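Side-chain contacts in metal-dependent phosphohydrolase, HDOD domain-containing (Geobacter sulfurreducens, PDB 3HC1), which is of unknown function but binds two iron ions in an HD-type site and is probably a metal-dependent phosphohydrolase: residues A237-T242 with R258-N263; P265-I270 with S277-K282. All coordinates share one frame; numbering follows the deposited sequence.

Contact 1: residues A237-T242 with R258-N263. With FE (Fe (III) ion), chain C.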
loop_
_atom_site.group_PDB
_atom_site.type_symbol
_atom_site.label_atom_id
_atom_site.label_comp_id
_atom_site.label_asym_id
_atom_site.label_seq_id
_atom_site.Cartn_x
_atom_site.Cartn_y
_atom_site.Cartn_z
ATOM N N ALA A 237 -8.225 -4.955 -1.305
ATOM C CA ALA A 237 -7.081 -5.555 -0.618
ATOM C C ALA A 237 -6.970 -5.117 0.850
ATOM O O ALA A 237 -6.617 -5.924 1.716
ATOM C CB ALA A 237 -5.766 -5.319 -1.390
ATOM N N ASP A 238 -7.313 -3.876 1.144
ATOM C CA ASP A 238 -7.238 -3.390 2.494
ATOM C C ASP A 238 -8.286 -4.074 3.370
ATOM O O ASP A 238 -7.979 -4.584 4.453
ATOM C CB ASP A 238 -7.397 -1.866 2.557
ATOM C CG ASP A 238 -7.548 -1.383 3.955
ATOM O OD1 ASP A 238 -6.626 -1.644 4.724
ATOM O OD2 ASP A 238 -8.584 -0.798 4.321
ATOM N N GLU A 239 -9.532 -4.081 2.909
ATOM C CA GLU A 239 -10.595 -4.758 3.634
ATOM C C GLU A 239 -10.298 -6.272 3.827
ATOM O O GLU A 239 -10.464 -6.824 4.926
ATOM C CB GLU A 239 -11.972 -4.494 2.991
ATOM C CG GLU A 239 -13.099 -4.948 3.917
ATOM C CD GLU A 239 -14.427 -4.380 3.586
ATOM O OE1 GLU A 239 -14.547 -3.927 2.458
ATOM O OE2 GLU A 239 -15.332 -4.347 4.457
ATOM N N TYR A 240 -9.766 -6.907 2.789
ATOM C CA TYR A 240 -9.399 -8.303 2.843
ATOM C C TYR A 240 -8.352 -8.546 3.936
ATOM O O TYR A 240 -8.555 -9.389 4.812
ATOM C CB TYR A 240 -8.866 -8.820 1.495
ATOM C CG TYR A 240 -8.485 -10.265 1.581
ATOM C CD1 TYR A 240 -7.223 -10.654 2.023
ATOM C CD2 TYR A 240 -9.403 -11.253 1.282
ATOM C CE1 TYR A 240 -6.917 -11.976 2.150
ATOM C CE2 TYR A 240 -9.104 -12.563 1.412
ATOM C CZ TYR A 240 -7.874 -12.938 1.825
ATOM O OH TYR A 240 -7.620 -14.277 1.959
ATOM N N CYS A 241 -7.251 -7.787 3.885
ATOM C CA CYS A 241 -6.181 -7.879 4.864
ATOM C C CYS A 241 -6.685 -7.629 6.278
ATOM O O CYS A 241 -6.326 -8.362 7.180
ATOM C CB CYS A 241 -5.058 -6.954 4.516
ATOM S SG CYS A 241 -4.077 -7.605 3.117
ATOM N N THR A 242 -7.559 -6.631 6.455
ATOM C CA THR A 242 -8.086 -6.283 7.771
ATOM C C THR A 242 -8.922 -7.424 8.308
ATOM O O THR A 242 -8.860 -7.730 9.490
ATOM C CB THR A 242 -8.890 -4.978 7.709
ATOM O OG1 THR A 242 -8.021 -3.968 7.198
ATOM C CG2 THR A 242 -9.414 -4.541 9.107
ATOM N N ARG A 258 -16.518 -14.290 3.786
ATOM C CA ARG A 258 -16.407 -14.744 2.421
ATOM C C ARG A 258 -17.466 -14.047 1.578
ATOM O O ARG A 258 -17.169 -13.508 0.514
ATOM C CB ARG A 258 -16.561 -16.273 2.320
ATOM C CG ARG A 258 -16.245 -16.822 0.937
ATOM C CD ARG A 258 -16.579 -18.275 0.745
ATOM N NE ARG A 258 -17.805 -18.719 1.436
ATOM C CZ ARG A 258 -19.044 -18.580 0.975
ATOM N NH1 ARG A 258 -19.284 -18.026 -0.217
ATOM N NH2 ARG A 258 -20.064 -19.001 1.715
ATOM N N THR A 259 -18.704 -14.046 2.054
ATOM C CA THR A 259 -19.793 -13.393 1.343
ATOM C C THR A 259 -19.546 -11.908 1.143
ATOM O O THR A 259 -19.742 -11.398 0.046
ATOM C CB THR A 259 -21.131 -13.629 2.055
ATOM O OG1 THR A 259 -21.484 -14.997 1.865
ATOM C CG2 THR A 259 -22.237 -12.755 1.492
ATOM N N LEU A 260 -19.117 -11.208 2.194
ATOM C CA LEU A 260 -18.727 -9.803 2.051
ATOM C C LEU A 260 -17.702 -9.634 0.914
ATOM O O LEU A 260 -17.883 -8.825 -0.009
ATOM C CB LEU A 260 -18.166 -9.275 3.352
ATOM C CG LEU A 260 -17.757 -7.813 3.431
ATOM C CD1 LEU A 260 -17.853 -7.345 4.922
ATOM C CD2 LEU A 260 -16.329 -7.583 2.824
ATOM N N LEU A 261 -16.637 -10.410 0.968
ATOM C CA LEU A 261 -15.561 -10.254 0.000
ATOM C C LEU A 261 -16.057 -10.565 -1.414
ATOM O O LEU A 261 -15.736 -9.861 -2.391
ATOM C CB LEU A 261 -14.383 -11.142 0.368
ATOM C CG LEU A 261 -13.673 -10.876 1.698
ATOM C CD1 LEU A 261 -12.707 -12.035 1.952
ATOM C CD2 LEU A 261 -12.980 -9.539 1.723
ATOM N N GLU A 262 -16.873 -11.608 -1.537
ATOM C CA GLU A 262 -17.412 -11.984 -2.846
ATOM C C GLU A 262 -18.307 -10.921 -3.461
ATOM O O GLU A 262 -18.309 -10.785 -4.677
ATOM C CB GLU A 262 -18.163 -13.300 -2.780
ATOM C CG GLU A 262 -17.216 -14.514 -2.811
ATOM C CD GLU A 262 -17.948 -15.859 -2.640
ATOM O OE1 GLU A 262 -19.186 -15.923 -2.819
ATOM O OE2 GLU A 262 -17.263 -16.871 -2.322
ATOM N N ASN A 263 -19.110 -10.246 -2.619
ATOM C CA ASN A 263 -20.061 -9.214 -3.044
ATOM C C ASN A 263 -19.507 -7.771 -2.965
ATOM O O ASN A 263 -20.228 -6.799 -3.206
ATOM C CB ASN A 263 -21.327 -9.263 -2.155
ATOM C CG ASN A 263 -22.040 -10.592 -2.213
ATOM O OD1 ASN A 263 -21.833 -11.362 -3.114
ATOM N ND2 ASN A 263 -22.846 -10.875 -1.215
HETATM FE FE FE C . -5.192 -0.064 5.449
HETATM O O HOH W 1 -6.607 1.242 4.952
#

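Contact 2: residues P265-I270 with S277-K282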
loop_
_atom_site.group_PDB
_atom_site.type_symbol
_atom_site.label_atom_id
_atom_site.label_comp_id
_atom_site.label_asym_id
_atom_site.label_seq_id
_atom_site.Cartn_x
_atom_site.Cartn_y
_atom_site.Cartn_z
ATOM N N PRO A 265 -18.079 -4.097 -3.411
ATOM C CA PRO A 265 -18.348 -3.171 -4.518
ATOM C C PRO A 265 -17.192 -2.950 -5.496
ATOM O O PRO A 265 -17.424 -2.483 -6.624
ATOM C CB PRO A 265 -18.715 -1.859 -3.796
ATOM C CG PRO A 265 -18.311 -2.021 -2.401
ATOM C CD PRO A 265 -18.369 -3.473 -2.104
ATOM N N SER A 266 -15.971 -3.280 -5.087
ATOM C CA SER A 266 -14.823 -3.100 -5.957
ATOM C C SER A 266 -14.929 -3.953 -7.220
ATOM O O SER A 266 -14.424 -3.553 -8.243
ATOM C CB SER A 266 -13.514 -3.423 -5.262
ATOM O OG SER A 266 -13.150 -2.423 -4.358
ATOM N N TRP A 267 -15.567 -5.120 -7.132
ATOM C CA TRP A 267 -15.617 -6.037 -8.263
ATOM C C TRP A 267 -16.356 -5.389 -9.424
ATOM O O TRP A 267 -15.860 -5.420 -10.518
ATOM C CB TRP A 267 -16.229 -7.399 -7.906
ATOM C CG TRP A 267 -15.474 -8.112 -6.912
ATOM C CD1 TRP A 267 -15.910 -8.499 -5.680
ATOM C CD2 TRP A 267 -14.098 -8.491 -6.992
ATOM N NE1 TRP A 267 -14.892 -9.123 -4.998
ATOM C CE2 TRP A 267 -13.771 -9.136 -5.788
ATOM C CE3 TRP A 267 -13.127 -8.418 -8.006
ATOM C CZ2 TRP A 267 -12.492 -9.680 -5.543
ATOM C CZ3 TRP A 267 -11.867 -8.916 -7.763
ATOM C CH2 TRP A 267 -11.548 -9.539 -6.537
ATOM N N GLY A 268 -17.521 -4.775 -9.169
ATOM C CA GLY A 268 -18.206 -3.977 -10.167
ATOM C C GLY A 268 -17.407 -2.782 -10.701
ATOM O O GLY A 268 -17.465 -2.461 -11.898
ATOM N N VAL A 269 -16.622 -2.142 -9.844
ATOM C CA VAL A 269 -15.850 -0.968 -10.263
ATOM C C VAL A 269 -14.745 -1.384 -11.236
ATOM O O VAL A 269 -14.518 -0.721 -12.298
ATOM C CB VAL A 269 -15.344 -0.176 -9.023
ATOM C CG1 VAL A 269 -14.334 0.918 -9.414
ATOM C CG2 VAL A 269 -16.578 0.451 -8.330
ATOM N N ILE A 270 -14.133 -2.527 -10.938
ATOM C CA ILE A 270 -13.087 -3.106 -11.793
ATOM C C ILE A 270 -13.707 -3.461 -13.149
ATOM O O ILE A 270 -13.143 -3.065 -14.164
ATOM C CB ILE A 270 -12.407 -4.330 -11.148
ATOM C CG1 ILE A 270 -11.641 -3.895 -9.916
ATOM C CG2 ILE A 270 -11.448 -5.033 -12.138
ATOM C CD1 ILE A 270 -11.182 -5.010 -9.002
ATOM N N SER A 277 -12.336 -7.269 -19.386
ATOM C CA SER A 277 -11.843 -8.234 -18.379
ATOM C C SER A 277 -12.904 -9.235 -17.902
ATOM O O SER A 277 -14.025 -8.872 -17.491
ATOM C CB SER A 277 -11.194 -7.540 -17.177
ATOM O OG SER A 277 -12.153 -7.016 -16.288
ATOM N N ASP A 278 -12.530 -10.505 -17.992
ATOM C CA ASP A 278 -13.381 -11.619 -17.591
ATOM C C ASP A 278 -12.696 -12.327 -16.439
ATOM O O ASP A 278 -11.576 -12.841 -16.583
ATOM C CB ASP A 278 -13.580 -12.588 -18.759
ATOM C CG ASP A 278 -14.432 -11.997 -19.865
ATOM O OD1 ASP A 278 -14.609 -10.753 -19.914
ATOM O OD2 ASP A 278 -14.932 -12.783 -20.697
ATOM N N PHE A 279 -13.348 -12.314 -15.287
ATOM C CA PHE A 279 -12.814 -12.954 -14.099
ATOM C C PHE A 279 -13.958 -13.458 -13.240
ATOM O O PHE A 279 -15.112 -13.016 -13.391
ATOM C CB PHE A 279 -11.917 -11.992 -13.302
ATOM C CG PHE A 279 -12.624 -10.763 -12.795
ATOM C CD1 PHE A 279 -13.298 -10.781 -11.588
ATOM C CD2 PHE A 279 -12.576 -9.581 -13.511
ATOM C CE1 PHE A 279 -13.930 -9.647 -11.104
ATOM C CE2 PHE A 279 -13.190 -8.435 -13.024
ATOM C CZ PHE A 279 -13.863 -8.463 -11.832
ATOM N N ASP A 280 -13.627 -14.375 -12.339
ATOM C CA ASP A 280 -14.582 -14.858 -11.402
ATOM C C ASP A 280 -14.075 -14.460 -10.008
ATOM O O ASP A 280 -13.163 -15.082 -9.473
ATOM C CB ASP A 280 -14.722 -16.365 -11.565
ATOM C CG ASP A 280 -15.726 -16.967 -10.614
ATOM O OD1 ASP A 280 -16.308 -16.240 -9.788
ATOM O OD2 ASP A 280 -15.946 -18.186 -10.709
ATOM N N GLU A 281 -14.696 -13.436 -9.421
ATOM C CA GLU A 281 -14.301 -12.972 -8.088
ATOM C C GLU A 281 -14.472 -14.063 -7.002
ATOM O O GLU A 281 -13.751 -14.064 -6.012
ATOM C CB GLU A 281 -15.035 -11.683 -7.717
ATOM C CG GLU A 281 -16.546 -11.783 -7.608
ATOM C CD GLU A 281 -17.251 -11.427 -8.911
ATOM O OE1 GLU A 281 -16.760 -11.844 -9.969
ATOM O OE2 GLU A 281 -18.263 -10.718 -8.863
ATOM N N LYS A 282 -15.399 -15.007 -7.189
ATOM C CA LYS A 282 -15.507 -16.166 -6.281
ATOM C C LYS A 282 -14.203 -16.973 -6.225
ATOM O O LYS A 282 -13.702 -17.295 -5.150
ATOM C CB LYS A 282 -16.658 -17.096 -6.686
ATOM C CG LYS A 282 -18.059 -16.489 -6.504
ATOM C CD LYS A 282 -19.164 -17.517 -6.805
ATOM C CE LYS A 282 -19.308 -17.808 -8.329
ATOM N NZ LYS A 282 -19.754 -19.221 -8.702
#

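Contact 1: residues A237-T242 with R258-N263
Behind the di-iron site of this HDOD protein, Y240 and E239 on the helix that supplies the metal ligand D238 pack against L261 and L260 of the short helix 257-263. The two backbones are nearest at Y240 and L261, and both residues are buried. L261 sends CD1 to the tyrosine ring, 3.5 Å from Y240 CD2, while its CD2 branch lies 4.0 Å from Y240 CA; both methyls come from the same side, CD1 against the CD2-CE2 side of the ring and CD2 nearer the backbone. The tyrosine and leucine side chains cross nearly at right angles. With chi1 at 180°, Y240 CG lies anti to the backbone N, and the ring's far end reaches D289, which hydrogen-bonds the hydroxyl. Beside this pair, E239 and L260 come from opposite directions, L260 CD2 resting 3.8 Å from E239 OE2; that oxygen takes its hydrogen bond from H251. One residue earlier, D238 makes no contact with the leucines and binds iron through OD1 at 2.2 Å, in a shell completed by H122, H152, D153, E249 and a water. I129 of helix 116-136 touches A237, Y240 and C241, whereas L288 and I292 of helix 281-302 touch Y240 and V285 meets L261.

Contact 2: residues P265-I270 with S277-K282
Aromatic packing across a helix-loop-helix turn joins W267, on the first turn of helix 266-273, to F279 and E281, where the chain enters the C-terminal helix 281-302 of this all-helical HDOD fold. The contact is local in sequence and remote from the iron ligands. Its centre is the indole of W267. E281 lays its CB over one face, 3.4 Å from the centroid of the five-membered ring and 14° off the normal, which meets the geometry of a CH-pi contact. E281 CG stands between its own backbone N and carbonyl carbon, and a bend at chi2 carries the carboxylate toward the W267 CB end of the indole, at 31° to the ring plane. There OE2 comes 4.0 Å from W267 CB, while OE1 forms a salt bridge with R271, so the acid is anchored by charge as well as by packing.

F279 approaches the six-membered ring obliquely. The planes are inclined by 50° and the centroids lie 5.6 Å apart, so the pair is neither a stack nor a T-shape; its tightest point is W267 CE3 to F279 CE1, 3.4 Å. R271 adds a cation-pi contact to the phenyl ring and a hydrogen bond to the carbonyl of F279. D280, at the N-cap position of helix 281-302, receives a weak capping bond from K282 N at OD1. On the phenyl ring, I270 arrives at about a right angle to the F279 side chain, its methyl CG2 3.9 Å from F279 CE2.

Overall arrangement
Following the chain from the N terminus, contact 1 comes first, where helix 229-243 meets helix 257-263 and closes the loop of 15 residues between the two segments. Contact 2 then closes a shorter loop, six residues between its segments, from helix 266-273 to the start of helix 281-302. The two are in series: the first is complete before the second opens, so they neither nest nor cross. Their centres are 12 Å apart, and they are joined directly by a probable hydrogen bond from W267 NE1 to L261 O, 2.8 Å. Together they tie the iron-bearing helix 229-243 to the C-terminal helix 281-302 through the two short helices between them.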